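Cycloalternan-forming enzyme (Listeria monocytogenes serovar 1/2a, PDB 5F7U) belongs to glycoside hydrolase family 31 and joins a TIM-barrel domain to several beta domains, among them a family 6 carbohydrate-binding module. Local coordinates at residues V51-T56 with Y94-S99; V65-D70 with W79-G84; Y645-A650 with Y785-D790; L747-V752 with T791-A796. The protein carries 1 engineered substitution. One frame throughout, in Å; residues are numbered along the deposited sequence.

Contact 1: residues V51-T56 with Y94-S99; sequences VWVEWT and YTTKGS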
loop_
_atom_site.group_PDB
_atom_site.type_symbol
_atom_site.label_atom_id
_atom_site.label_comp_id
_atom_site.label_asym_id
_atom_site.label_seq_id
_atom_site.Cartn_x
_atom_site.Cartn_y
_atom_site.Cartn_z
ATOM N N VAL A 51 36.783 -36.083 -14.389
ATOM C CA VAL A 51 36.226 -35.306 -13.290
ATOM C C VAL A 51 35.751 -36.291 -12.243
ATOM O O VAL A 51 35.082 -37.288 -12.556
ATOM C CB VAL A 51 35.068 -34.372 -13.746
ATOM C CG1 VAL A 51 34.419 -33.657 -12.559
ATOM C CG2 VAL A 51 35.600 -33.345 -14.728
ATOM N N TRP A 52 36.138 -36.021 -11.001
ATOM C CA TRP A 52 35.817 -36.921 -9.910
ATOM C C TRP A 52 35.654 -36.162 -8.606
ATOM O O TRP A 52 35.967 -34.966 -8.518
ATOM C CB TRP A 52 36.862 -38.040 -9.786
ATOM C CG TRP A 52 38.188 -37.602 -9.247
ATOM C CD1 TRP A 52 38.613 -37.703 -7.950
ATOM C CD2 TRP A 52 39.257 -36.992 -9.977
ATOM N NE1 TRP A 52 39.896 -37.202 -7.829
ATOM C CE2 TRP A 52 40.316 -36.765 -9.056
ATOM C CE3 TRP A 52 39.440 -36.632 -11.321
ATOM C CZ2 TRP A 52 41.540 -36.185 -9.439
ATOM C CZ3 TRP A 52 40.659 -36.041 -11.702
ATOM C CH2 TRP A 52 41.691 -35.828 -10.757
ATOM N N VAL A 53 35.131 -36.860 -7.603
ATOM C CA VAL A 53 34.855 -36.249 -6.314
ATOM C C VAL A 53 35.587 -37.062 -5.250
ATOM O O VAL A 53 35.451 -38.285 -5.200
ATOM C CB VAL A 53 33.348 -36.211 -6.009
ATOM C CG1 VAL A 53 33.086 -35.522 -4.667
ATOM C CG2 VAL A 53 32.601 -35.501 -7.138
ATOM N N GLU A 54 36.368 -36.357 -4.433
ATOM C CA GLU A 54 37.013 -36.925 -3.267
ATOM C C GLU A 54 36.248 -36.471 -2.036
ATOM O O GLU A 54 35.916 -35.298 -1.901
ATOM C CB GLU A 54 38.463 -36.482 -3.218
ATOM C CG GLU A 54 39.251 -37.037 -4.385
ATOM C CD GLU A 54 40.710 -36.625 -4.396
ATOM O OE1 GLU A 54 41.176 -35.984 -3.424
ATOM O OE2 GLU A 54 41.396 -36.962 -5.386
ATOM N N TRP A 55 35.940 -37.403 -1.138
ATOM C CA TRP A 55 34.954 -37.077 -0.101
ATOM C C TRP A 55 35.001 -37.980 1.108
ATOM O O TRP A 55 35.567 -39.078 1.051
ATOM C CB TRP A 55 33.534 -37.042 -0.703
ATOM C CG TRP A 55 32.983 -38.349 -1.216
ATOM C CD1 TRP A 55 33.497 -39.141 -2.214
ATOM C CD2 TRP A 55 31.789 -38.987 -0.778
ATOM N NE1 TRP A 55 32.704 -40.243 -2.404
ATOM C CE2 TRP A 55 31.635 -40.167 -1.554
ATOM C CE3 TRP A 55 30.816 -38.668 0.183
ATOM C CZ2 TRP A 55 30.558 -41.052 -1.379
ATOM C CZ3 TRP A 55 29.741 -39.548 0.363
ATOM C CH2 TRP A 55 29.619 -40.723 -0.423
ATOM N N THR A 56 34.436 -37.474 2.200
ATOM C CA THR A 56 34.313 -38.218 3.454
ATOM C C THR A 56 32.860 -38.204 3.898
ATOM O O THR A 56 32.110 -37.266 3.591
ATOM C CB THR A 56 35.193 -37.638 4.587
ATOM O OG1 THR A 56 34.829 -36.275 4.822
ATOM C CG2 THR A 56 36.679 -37.711 4.243
ATOM N N TYR A 94 33.299 -32.761 0.716
ATOM C CA TYR A 94 33.797 -33.169 -0.609
ATOM C C TYR A 94 34.585 -32.075 -1.305
ATOM O O TYR A 94 34.407 -30.889 -1.025
ATOM C CB TYR A 94 32.638 -33.658 -1.513
ATOM C CG TYR A 94 31.650 -32.572 -1.924
ATOM C CD1 TYR A 94 31.851 -31.826 -3.099
ATOM C CD2 TYR A 94 30.519 -32.288 -1.143
ATOM C CE1 TYR A 94 30.959 -30.814 -3.473
ATOM C CE2 TYR A 94 29.627 -31.275 -1.513
ATOM C CZ TYR A 94 29.856 -30.548 -2.677
ATOM O OH TYR A 94 28.959 -29.555 -3.060
ATOM N N THR A 95 35.429 -32.501 -2.243
ATOM C CA THR A 95 36.211 -31.626 -3.100
ATOM C C THR A 95 35.995 -32.155 -4.514
ATOM O O THR A 95 36.097 -33.360 -4.759
ATOM C CB THR A 95 37.705 -31.680 -2.704
ATOM O OG1 THR A 95 37.856 -31.224 -1.354
ATOM C CG2 THR A 95 38.590 -30.815 -3.619
ATOM N N THR A 96 35.653 -31.264 -5.435
ATOM C CA THR A 96 35.464 -31.659 -6.835
ATOM C C THR A 96 36.768 -31.417 -7.570
ATOM O O THR A 96 37.464 -30.445 -7.279
ATOM C CB THR A 96 34.279 -30.913 -7.488
ATOM O OG1 THR A 96 34.479 -29.503 -7.352
ATOM C CG2 THR A 96 32.985 -31.315 -6.790
ATOM N N LYS A 97 37.114 -32.315 -8.493
ATOM C CA LYS A 97 38.420 -32.277 -9.170
ATOM C C LYS A 97 38.319 -32.558 -10.657
ATOM O O LYS A 97 37.497 -33.368 -11.082
ATOM C CB LYS A 97 39.409 -33.283 -8.557
ATOM C CG LYS A 97 39.741 -32.991 -7.108
ATOM C CD LYS A 97 40.989 -33.730 -6.675
ATOM C CE LYS A 97 41.453 -33.202 -5.337
ATOM N NZ LYS A 97 42.711 -33.908 -4.952
ATOM N N GLY A 98 39.147 -31.871 -11.435
ATOM C CA GLY A 98 39.287 -32.176 -12.862
ATOM C C GLY A 98 40.741 -32.177 -13.284
ATOM O O GLY A 98 41.531 -31.388 -12.779
ATOM N N SER A 99 41.085 -33.082 -14.196
ATOM C CA SER A 99 42.388 -33.061 -14.866
ATOM C C SER A 99 42.289 -33.692 -16.245
ATOM O O SER A 99 41.364 -34.461 -16.521
ATOM C CB SER A 99 43.457 -33.770 -14.036
ATOM O OG SER A 99 43.085 -35.103 -13.788
#
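K97 lies across the indole of W52 and ends at the carboxylate of E54. K97 CB sits over one face of the W52 six-membered ring, 3.8 Å from the ring centroid, in a CH-pi contact. Beyond CG the chain is extended. K97 CD passes 3.8 Å from W52 NE1, and CE draws close to the E54 carboxylate. K97 NZ forms a salt bridge of 3.0 Å to E54 OE1, from above the carboxylate plane. E54 OE2 takes the hydrogen bond of W52 NE1 at 2.9 Å. That bond is nearly straight (176°) and lies in the ring plane. E54 thus binds both the indole N-H and the K97 ammonium, which also has a long, weak ion pair with E107. At the ring edge, S99 OG lies 3.3 Å from W52 CZ3. Four backbone bonds pair W52 with K97 and E54 with T95 in antiparallel strands. Strand 60-73 flanks 49-57 and strand 106-129 flanks 91-100, while V51, Y94 and T96 pack on strand 36-43.

Contact 2: residues V65-D70 with W79-G84; sequences VTAAYD and WKADLG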
loop_
_atom_site.group_PDB
_atom_site.type_symbol
_atom_site.label_atom_id
_atom_site.label_comp_id
_atom_site.label_asym_id
_atom_site.label_seq_id
_atom_site.Cartn_x
_atom_site.Cartn_y
_atom_site.Cartn_z
ATOM N N VAL A 65 33.944 -40.660 -6.309
ATOM C CA VAL A 65 32.817 -40.742 -7.231
ATOM C C VAL A 65 33.293 -40.160 -8.558
ATOM O O VAL A 65 33.859 -39.060 -8.599
ATOM C CB VAL A 65 31.576 -39.994 -6.668
ATOM C CG1 VAL A 65 30.491 -39.819 -7.727
ATOM C CG2 VAL A 65 31.012 -40.745 -5.474
ATOM N N THR A 66 33.107 -40.919 -9.631
ATOM C CA THR A 66 33.524 -40.476 -10.952
ATOM C C THR A 66 32.335 -39.720 -11.542
ATOM O O THR A 66 31.214 -40.240 -11.510
ATOM C CB THR A 66 33.926 -41.690 -11.826
ATOM O OG1 THR A 66 35.093 -42.302 -11.269
ATOM C CG2 THR A 66 34.257 -41.283 -13.246
ATOM N N ALA A 67 32.560 -38.521 -12.075
ATOM C CA ALA A 67 31.464 -37.761 -12.691
ATOM C C ALA A 67 31.195 -38.222 -14.123
ATOM O O ALA A 67 32.085 -38.742 -14.794
ATOM C CB ALA A 67 31.723 -36.271 -12.644
ATOM N N ALA A 68 29.958 -38.015 -14.565
ATOM C CA ALA A 68 29.478 -38.390 -15.887
ATOM C C ALA A 68 29.347 -37.141 -16.758
ATOM O O ALA A 68 28.886 -36.102 -16.262
ATOM C CB ALA A 68 28.105 -39.043 -15.731
ATOM N N TYR A 69 29.702 -37.239 -18.051
ATOM C CA TYR A 69 29.448 -36.157 -19.011
ATOM C C TYR A 69 27.963 -35.790 -18.999
ATOM O O TYR A 69 27.101 -36.679 -19.055
ATOM C CB TYR A 69 29.844 -36.603 -20.438
ATOM C CG TYR A 69 29.485 -35.641 -21.576
ATOM C CD1 TYR A 69 30.354 -34.604 -21.940
ATOM C CD2 TYR A 69 28.294 -35.792 -22.308
ATOM C CE1 TYR A 69 30.041 -33.734 -22.977
ATOM C CE2 TYR A 69 27.962 -34.923 -23.352
ATOM C CZ TYR A 69 28.843 -33.895 -23.683
ATOM O OH TYR A 69 28.544 -33.031 -24.725
ATOM N N ASP A 70 27.657 -34.500 -18.949
ATOM C CA ASP A 70 26.276 -34.058 -19.021
ATOM C C ASP A 70 26.016 -33.415 -20.388
ATOM O O ASP A 70 25.332 -34.008 -21.218
ATOM C CB ASP A 70 25.942 -33.133 -17.846
ATOM C CG ASP A 70 24.463 -32.802 -17.744
ATOM O OD1 ASP A 70 23.632 -33.375 -18.481
ATOM O OD2 ASP A 70 24.125 -31.917 -16.944
ATOM N N TRP A 79 29.387 -31.658 -16.083
ATOM C CA TRP A 79 29.444 -33.024 -15.574
ATOM C C TRP A 79 28.527 -33.171 -14.358
ATOM O O TRP A 79 28.311 -32.196 -13.625
ATOM C CB TRP A 79 30.875 -33.339 -15.102
ATOM C CG TRP A 79 31.990 -33.027 -16.067
ATOM C CD1 TRP A 79 32.552 -31.809 -16.315
ATOM C CD2 TRP A 79 32.722 -33.976 -16.864
ATOM N NE1 TRP A 79 33.571 -31.929 -17.237
ATOM C CE2 TRP A 79 33.697 -33.246 -17.590
ATOM C CE3 TRP A 79 32.644 -35.372 -17.038
ATOM C CZ2 TRP A 79 34.584 -33.857 -18.494
ATOM C CZ3 TRP A 79 33.525 -35.989 -17.944
ATOM C CH2 TRP A 79 34.497 -35.225 -18.648
ATOM N N LYS A 80 27.996 -34.382 -14.156
ATOM C CA LYS A 80 27.196 -34.704 -12.973
ATOM C C LYS A 80 27.844 -35.814 -12.176
ATOM O O LYS A 80 28.139 -36.890 -12.723
ATOM C CB LYS A 80 25.765 -35.124 -13.348
ATOM C CG LYS A 80 24.881 -33.969 -13.756
ATOM C CD LYS A 80 23.453 -34.450 -13.997
ATOM C CE LYS A 80 22.540 -33.282 -14.375
ATOM N NZ LYS A 80 22.218 -32.374 -13.236
ATOM N N ALA A 81 28.061 -35.544 -10.892
ATOM C CA ALA A 81 28.557 -36.549 -9.947
ATOM C C ALA A 81 27.438 -36.888 -8.978
ATOM O O ALA A 81 26.855 -35.981 -8.366
ATOM C CB ALA A 81 29.767 -36.020 -9.200
ATOM N N ASP A 82 27.139 -38.185 -8.849
ATOM C CA ASP A 82 26.031 -38.648 -8.003
ATOM C C ASP A 82 26.580 -39.218 -6.703
ATOM O O ASP A 82 27.249 -40.243 -6.713
ATOM C CB ASP A 82 25.199 -39.708 -8.752
ATOM C CG ASP A 82 23.938 -40.120 -8.002
ATOM O OD1 ASP A 82 23.646 -39.575 -6.915
ATOM O OD2 ASP A 82 23.219 -41.000 -8.520
ATOM N N LEU A 83 26.312 -38.538 -5.582
ATOM C CA LEU A 83 26.797 -38.981 -4.279
ATOM C C LEU A 83 25.879 -40.003 -3.606
ATOM O O LEU A 83 26.246 -40.609 -2.590
ATOM C CB LEU A 83 27.002 -37.780 -3.339
ATOM C CG LEU A 83 28.072 -36.746 -3.701
ATOM C CD1 LEU A 83 28.087 -35.652 -2.640
ATOM C CD2 LEU A 83 29.455 -37.373 -3.822
ATOM N N GLY A 84 24.694 -40.196 -4.178
ATOM C CA GLY A 84 23.674 -41.036 -3.573
ATOM C C GLY A 84 22.888 -40.310 -2.494
ATOM O O GLY A 84 22.926 -39.066 -2.396
HETATM O O HOH W 1 28.470 -40.006 -10.594
#
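A beta hairpin made of strands 60-73 and 76-84 holds this contact, and A68 with K80 is a hydrogen-bonded pair of it. A68 N gives a straight bond of 2.8 Å to K80 O (175°), reaching it from above the carbonyl plane. K80 N returns one of 2.9 Å to A68 O, in the carbonyl plane. Further along, direct pairing gives way to water: one molecule donates to T66 O and accepts from D82 N. The hairpin belongs to the N-terminal beta domain, of a family in the E-set clan. On one side of the hairpin the packing is apolar. A67 CB packs 3.9 Å from W79 CB and 4.0 Å from A81 CB. V65 sets CG1 against A81 CB and CG2 against L83 CD2, and the side chains of V65 and L83 cross at about a right angle. W79 turns its ring so that CE3 lies 3.6 Å from Y69 N, while its NE1 bonds to T42. On the other side D70 OD2 lies 3.3 Å from K80 CE. K80 bends at its last torsion (chi4 -73°). K80 NZ stays 4.2 Å from D70 OD2, beyond a salt bridge, and bonds to N39 OD1.

Contact 3: residues Y645-A650 with Y785-D790; sequences YKRATA and YYADVD. With GLC (alpha-D-glucopyranose), chain B; GLC (alpha-D-glucopyranose), chain C.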
loop_
_atom_site.group_PDB
_atom_site.type_symbol
_atom_site.label_atom_id
_atom_site.label_comp_id
_atom_site.label_asym_id
_atom_site.label_seq_id
_atom_site.Cartn_x
_atom_site.Cartn_y
_atom_site.Cartn_z
ATOM N N TYR A 645 -5.108 6.656 -19.992
ATOM C CA TYR A 645 -4.512 7.806 -19.331
ATOM C C TYR A 645 -5.545 8.471 -18.395
ATOM O O TYR A 645 -5.216 8.805 -17.256
ATOM C CB TYR A 645 -3.937 8.796 -20.343
ATOM C CG TYR A 645 -3.076 9.845 -19.669
ATOM C CD1 TYR A 645 -1.729 9.586 -19.398
ATOM C CD2 TYR A 645 -3.620 11.081 -19.271
ATOM C CE1 TYR A 645 -0.939 10.525 -18.771
ATOM C CE2 TYR A 645 -2.830 12.024 -18.630
ATOM C CZ TYR A 645 -1.496 11.734 -18.381
ATOM O OH TYR A 645 -0.693 12.661 -17.755
ATOM N N LYS A 646 -6.776 8.634 -18.880
ATOM C CA LYS A 646 -7.844 9.290 -18.111
ATOM C C LYS A 646 -8.270 8.453 -16.903
ATOM O O LYS A 646 -8.467 8.989 -15.796
ATOM C CB LYS A 646 -9.056 9.595 -19.015
ATOM C CG LYS A 646 -8.832 10.767 -19.951
ATOM C CD LYS A 646 -10.115 11.033 -20.721
ATOM C CE LYS A 646 -10.056 12.333 -21.520
ATOM N NZ LYS A 646 -11.396 12.509 -22.161
ATOM N N ARG A 647 -8.384 7.136 -17.099
ATOM C CA ARG A 647 -8.767 6.225 -16.006
ATOM C C ARG A 647 -7.714 6.187 -14.916
ATOM O O ARG A 647 -8.047 6.222 -13.725
ATOM C CB ARG A 647 -9.049 4.806 -16.531
ATOM C CG ARG A 647 -10.244 4.690 -17.470
ATOM C CD ARG A 647 -11.528 5.178 -16.799
ATOM N NE ARG A 647 -12.747 4.758 -17.486
ATOM C CZ ARG A 647 -13.953 5.232 -17.208
ATOM N NH1 ARG A 647 -14.113 6.111 -16.212
ATOM N NH2 ARG A 647 -14.994 4.796 -17.896
ATOM N N ALA A 648 -6.450 6.136 -15.333
ATOM C CA ALA A 648 -5.314 6.104 -14.429
ATOM C C ALA A 648 -5.182 7.430 -13.672
ATOM O O ALA A 648 -4.943 7.417 -12.465
ATOM C CB ALA A 648 -4.046 5.806 -15.205
ATOM N N THR A 649 -5.357 8.545 -14.381
ATOM C CA THR A 649 -5.326 9.880 -13.776
ATOM C C THR A 649 -6.301 9.971 -12.606
ATOM O O THR A 649 -5.919 10.417 -11.523
ATOM C CB THR A 649 -5.686 10.957 -14.809
ATOM O OG1 THR A 649 -4.650 11.046 -15.782
ATOM C CG2 THR A 649 -5.913 12.326 -14.159
ATOM N N ALA A 650 -7.542 9.542 -12.828
ATOM C CA ALA A 650 -8.595 9.660 -11.823
ATOM C C ALA A 650 -8.236 8.843 -10.577
ATOM O O ALA A 650 -8.350 9.331 -9.442
ATOM C CB ALA A 650 -9.916 9.179 -12.397
ATOM N N TYR A 785 -22.944 2.032 -11.514
ATOM C CA TYR A 785 -22.708 3.465 -11.680
ATOM C C TYR A 785 -22.248 3.729 -13.107
ATOM O O TYR A 785 -21.252 3.137 -13.568
ATOM C CB TYR A 785 -21.631 3.923 -10.681
ATOM C CG TYR A 785 -21.452 5.423 -10.484
ATOM C CD1 TYR A 785 -20.706 6.179 -11.383
ATOM C CD2 TYR A 785 -21.959 6.067 -9.338
ATOM C CE1 TYR A 785 -20.495 7.545 -11.182
ATOM C CE2 TYR A 785 -21.752 7.421 -9.122
ATOM C CZ TYR A 785 -21.025 8.153 -10.050
ATOM O OH TYR A 785 -20.806 9.494 -9.847
ATOM N N TYR A 786 -22.971 4.603 -13.824
ATOM C CA TYR A 786 -22.530 4.968 -15.164
ATOM C C TYR A 786 -21.375 5.962 -15.049
ATOM O O TYR A 786 -21.536 7.072 -14.518
ATOM C CB TYR A 786 -23.663 5.561 -16.029
ATOM C CG TYR A 786 -23.138 6.050 -17.370
ATOM C CD1 TYR A 786 -22.735 5.139 -18.356
ATOM C CD2 TYR A 786 -23.008 7.419 -17.637
ATOM C CE1 TYR A 786 -22.225 5.579 -19.583
ATOM C CE2 TYR A 786 -22.500 7.870 -18.854
ATOM C CZ TYR A 786 -22.118 6.951 -19.819
ATOM O OH TYR A 786 -21.646 7.406 -21.022
ATOM N N ALA A 787 -20.215 5.554 -15.564
ATOM C CA ALA A 787 -19.040 6.420 -15.534
ATOM C C ALA A 787 -18.409 6.472 -16.914
ATOM O O ALA A 787 -17.730 5.520 -17.353
ATOM C CB ALA A 787 -18.035 5.912 -14.504
ATOM N N ASP A 788 -18.627 7.583 -17.611
ATOM C CA ASP A 788 -17.917 7.790 -18.870
ATOM C C ASP A 788 -16.443 7.975 -18.557
ATOM O O ASP A 788 -16.049 7.960 -17.379
ATOM C CB ASP A 788 -18.504 8.968 -19.675
ATOM C CG ASP A 788 -18.262 10.341 -19.030
ATOM O OD1 ASP A 788 -17.319 10.555 -18.230
ATOM O OD2 ASP A 788 -19.041 11.254 -19.373
ATOM N N VAL A 789 -15.634 8.145 -19.594
ATOM C CA VAL A 789 -14.162 8.143 -19.458
ATOM C C VAL A 789 -13.615 9.250 -18.539
ATOM O O VAL A 789 -12.512 9.126 -18.010
ATOM C CB VAL A 789 -13.477 8.130 -20.862
ATOM C CG1 VAL A 789 -13.659 9.459 -21.593
ATOM C CG2 VAL A 789 -12.002 7.777 -20.772
ATOM N N ASP A 790 -14.413 10.298 -18.318
ATOM C CA ASP A 790 -13.998 11.420 -17.492
ATOM C C ASP A 790 -14.462 11.335 -16.049
ATOM O O ASP A 790 -14.132 12.213 -15.250
ATOM C CB ASP A 790 -14.516 12.719 -18.121
ATOM C CG ASP A 790 -14.070 12.881 -19.535
ATOM O OD1 ASP A 790 -12.860 12.729 -19.779
ATOM O OD2 ASP A 790 -14.927 13.185 -20.413
HETATM C C1 GLC B . -24.120 9.784 -11.927
HETATM C C2 GLC B . -23.899 8.322 -12.322
HETATM C C3 GLC B . -25.086 7.481 -11.831
HETATM C C4 GLC B . -25.329 7.704 -10.329
HETATM C C5 GLC B . -25.557 9.200 -10.066
HETATM C C6 GLC B . -25.788 9.581 -8.606
HETATM O O2 GLC B . -23.786 8.232 -13.748
HETATM O O3 GLC B . -24.883 6.097 -12.143
HETATM O O4 GLC B . -26.453 6.949 -9.872
HETATM O O5 GLC B . -24.388 9.901 -10.518
HETATM O O6 GLC B . -24.681 9.128 -7.817
HETATM C C1 GLC C . -27.180 8.520 -18.069
HETATM C C2 GLC C . -28.044 9.668 -17.491
HETATM C C3 GLC C . -27.623 10.085 -16.069
HETATM C C4 GLC C . -27.715 8.796 -15.234
HETATM C C5 GLC C . -26.777 7.692 -15.759
HETATM C C6 GLC C . -27.414 6.308 -15.575
HETATM O O1 GLC C . -26.420 8.928 -19.221
HETATM O O2 GLC C . -28.136 10.776 -18.398
HETATM O O3 GLC C . -28.432 11.235 -15.680
HETATM O O4 GLC C . -27.436 8.989 -13.845
HETATM O O5 GLC C . -26.290 7.920 -17.101
HETATM O O6 GLC C . -27.862 5.672 -16.779
HETATM O O HOH W 2 -11.371 9.449 -15.623
HETATM O O HOH W 3 -13.961 14.696 -22.510
#
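Helix 642-653 of the TIM-barrel domain meets the end of strand 781-786 and the loop after it, in the C-terminal domain of family 31. R647 and K646 reach this loop. The R647 guanidinium lies flat beneath V789 CA, which sits over its centre. R647 NH2 bonds to A787 O at 2.9 Å (171°), in the guanidinium plane, and also to Q756 O. A weak bond runs from R647 NH1 to D788 O. K646 is extended, and its NZ forms a salt bridge of 2.8 Å to D790 OD1 on the syn lone pair. T690 also bonds to D790 OD1, and T686 to K646 NZ. The K646 side chain crosses that of V789 at about a right angle, with K646 CD 3.8 Å from V789 CG2. A water donates to both K646 O and V789 O. Inside the loop, D788 OD1 accepts from D790 N at 2.9 Å, an Asx turn, and also bonds to T791 OG1. The alpha-D-glucopyranose of chain B, in a glycan pocket, sets C2 over the centre of the Y785 ring. The sugar O3 accepts from Y786 N at 3.0 Å, and the sugar O2 donates to Y786 O at 2.6 Å.

Contact 4: residues L747-V752 with T791-A796; sequences LVAPIV and TLPVFA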
loop_
_atom_site.group_PDB
_atom_site.type_symbol
_atom_site.label_atom_id
_atom_site.label_comp_id
_atom_site.label_asym_id
_atom_site.label_seq_id
_atom_site.Cartn_x
_atom_site.Cartn_y
_atom_site.Cartn_z
ATOM N N LEU A 747 -15.217 6.239 -0.333
ATOM C CA LEU A 747 -15.153 4.985 -1.068
ATOM C C LEU A 747 -14.885 5.337 -2.527
ATOM O O LEU A 747 -15.685 6.056 -3.175
ATOM C CB LEU A 747 -16.443 4.175 -0.888
ATOM C CG LEU A 747 -16.483 2.708 -1.381
ATOM C CD1 LEU A 747 -17.719 2.034 -0.797
ATOM C CD2 LEU A 747 -16.486 2.559 -2.906
ATOM N N VAL A 748 -13.758 4.847 -3.053
ATOM C CA VAL A 748 -13.353 5.188 -4.425
ATOM C C VAL A 748 -13.442 3.936 -5.291
ATOM O O VAL A 748 -12.917 2.896 -4.916
ATOM C CB VAL A 748 -11.889 5.722 -4.474
ATOM C CG1 VAL A 748 -11.457 6.034 -5.902
ATOM C CG2 VAL A 748 -11.735 6.950 -3.592
ATOM N N ALA A 749 -14.032 4.062 -6.486
ATOM C CA ALA A 749 -14.194 2.922 -7.372
ATOM C C ALA A 749 -13.644 3.197 -8.773
ATOM O O ALA A 749 -14.390 3.561 -9.672
ATOM C CB ALA A 749 -15.666 2.500 -7.400
ATOM N N PRO A 750 -12.313 3.028 -8.966
ATOM C CA PRO A 750 -11.791 3.375 -10.287
ATOM C C PRO A 750 -12.223 2.361 -11.343
ATOM O O PRO A 750 -12.581 1.227 -11.006
ATOM C CB PRO A 750 -10.279 3.350 -10.085
ATOM C CG PRO A 750 -10.065 2.355 -9.015
ATOM C CD PRO A 750 -11.248 2.529 -8.070
ATOM N N ILE A 751 -12.247 2.797 -12.595
ATOM C CA ILE A 751 -12.596 1.906 -13.697
ATOM C C ILE A 751 -11.271 1.392 -14.243
ATOM O O ILE A 751 -10.494 2.159 -14.850
ATOM C CB ILE A 751 -13.424 2.624 -14.798
ATOM C CG1 ILE A 751 -14.874 2.868 -14.357
ATOM C CG2 ILE A 751 -13.527 1.738 -16.041
ATOM C CD1 ILE A 751 -15.098 3.960 -13.334
ATOM N N VAL A 752 -11.000 0.103 -14.013
ATOM C CA VAL A 752 -9.695 -0.475 -14.387
ATOM C C VAL A 752 -9.840 -1.519 -15.492
ATOM O O VAL A 752 -8.923 -2.316 -15.737
ATOM C CB VAL A 752 -8.948 -1.080 -13.173
ATOM C CG1 VAL A 752 -8.702 -0.001 -12.117
ATOM C CG2 VAL A 752 -9.748 -2.235 -12.582
ATOM N N THR A 791 -15.188 10.265 -15.720
ATOM C CA THR A 791 -15.962 10.150 -14.472
ATOM C C THR A 791 -15.391 9.080 -13.547
ATOM O O THR A 791 -15.068 7.967 -13.988
ATOM C CB THR A 791 -17.434 9.829 -14.827
ATOM O OG1 THR A 791 -17.964 10.913 -15.605
ATOM C CG2 THR A 791 -18.317 9.603 -13.588
ATOM N N LEU A 792 -15.310 9.416 -12.261
ATOM C CA LEU A 792 -14.833 8.474 -11.238
ATOM C C LEU A 792 -15.864 8.391 -10.112
ATOM O O LEU A 792 -16.088 9.392 -9.448
ATOM C CB LEU A 792 -13.494 8.988 -10.655
ATOM C CG LEU A 792 -12.847 8.201 -9.508
ATOM C CD1 LEU A 792 -12.238 6.909 -10.028
ATOM C CD2 LEU A 792 -11.756 9.030 -8.868
ATOM N N PRO A 793 -16.453 7.205 -9.852
ATOM C CA PRO A 793 -17.394 7.100 -8.710
ATOM C C PRO A 793 -16.646 7.263 -7.386
ATOM O O PRO A 793 -15.717 6.507 -7.115
ATOM C CB PRO A 793 -17.941 5.665 -8.816
ATOM C CG PRO A 793 -17.582 5.205 -10.201
ATOM C CD PRO A 793 -16.328 5.935 -10.589
ATOM N N VAL A 794 -17.020 8.267 -6.593
ATOM C CA VAL A 794 -16.454 8.456 -5.241
ATOM C C VAL A 794 -17.603 8.821 -4.308
ATOM O O VAL A 794 -18.389 9.708 -4.636
ATOM C CB VAL A 794 -15.364 9.555 -5.165
ATOM C CG1 VAL A 794 -14.780 9.615 -3.753
ATOM C CG2 VAL A 794 -14.211 9.286 -6.145
ATOM N N PHE A 795 -17.681 8.146 -3.160
ATOM C CA PHE A 795 -18.792 8.320 -2.218
ATOM C C PHE A 795 -18.301 8.590 -0.806
ATOM O O PHE A 795 -17.302 8.004 -0.363
ATOM C CB PHE A 795 -19.668 7.068 -2.173
ATOM C CG PHE A 795 -20.010 6.513 -3.529
ATOM C CD1 PHE A 795 -19.105 5.687 -4.203
ATOM C CD2 PHE A 795 -21.247 6.815 -4.136
ATOM C CE1 PHE A 795 -19.410 5.179 -5.461
ATOM C CE2 PHE A 795 -21.564 6.285 -5.385
ATOM C CZ PHE A 795 -20.641 5.468 -6.048
ATOM N N ALA A 796 -19.015 9.463 -0.099
ATOM C CA ALA A 796 -18.710 9.724 1.306
ATOM C C ALA A 796 -19.622 8.920 2.211
ATOM O O ALA A 796 -20.823 8.857 2.000
ATOM C CB ALA A 796 -18.856 11.208 1.624
#
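V748 and V794 lie side by side and point the same way, with V748 CG2 4.0 Å from V794 CG1. They form a non-hydrogen-bonded pair in the antiparallel sheet of the family 31 C-terminal domain, where strand 746-748 runs beside 794-797. L747 and F795 point to the other face. Their backbones make two bonds, L747 N to F795 O at 2.7 Å and F795 N to L747 O at 2.9 Å. F795 sets its ring with the edge toward L747 O, and its ring meets that of H777 at about 90°. Past the strands, A749 N still bonds to P793 O at 3.0 Å. L792, with CG anti to the backbone N (chi1 177°), sends CD1 to within 3.6 Å of P750 CA. I751 crosses the P793 ring at about a right angle, I751 CD1 to P793 CD 3.6 Å. Helix 642-653 touches P750, I751 and L792. A749 O is buried without a polar partner, and P793 CD lies 3.2 Å from it.

Overall arrangement
Contacts 1 and 2 share the N-terminal beta domain, and contact 2 is nested in the chain loop closed by contact 1. Strands 49-57 and 60-73 are neighbours, so V53 meets V65 and V51 meets A67 through the backbone. Contact 2 is at the surface and relies partly on water; contact 1 is partly buried and carries an ion pair. Contacts 3 and 4 touch each other and lie more than 60 Å from the first two, centre to centre. Contact 3 joins helix 642-653 to the C-terminal domain by charged side chains. Contact 4 lies within that domain, by strand pairing and apolar packing, and the same helix touches it. Contact 4 is buried; contact 3 partly so, with two glycan-pocket residues.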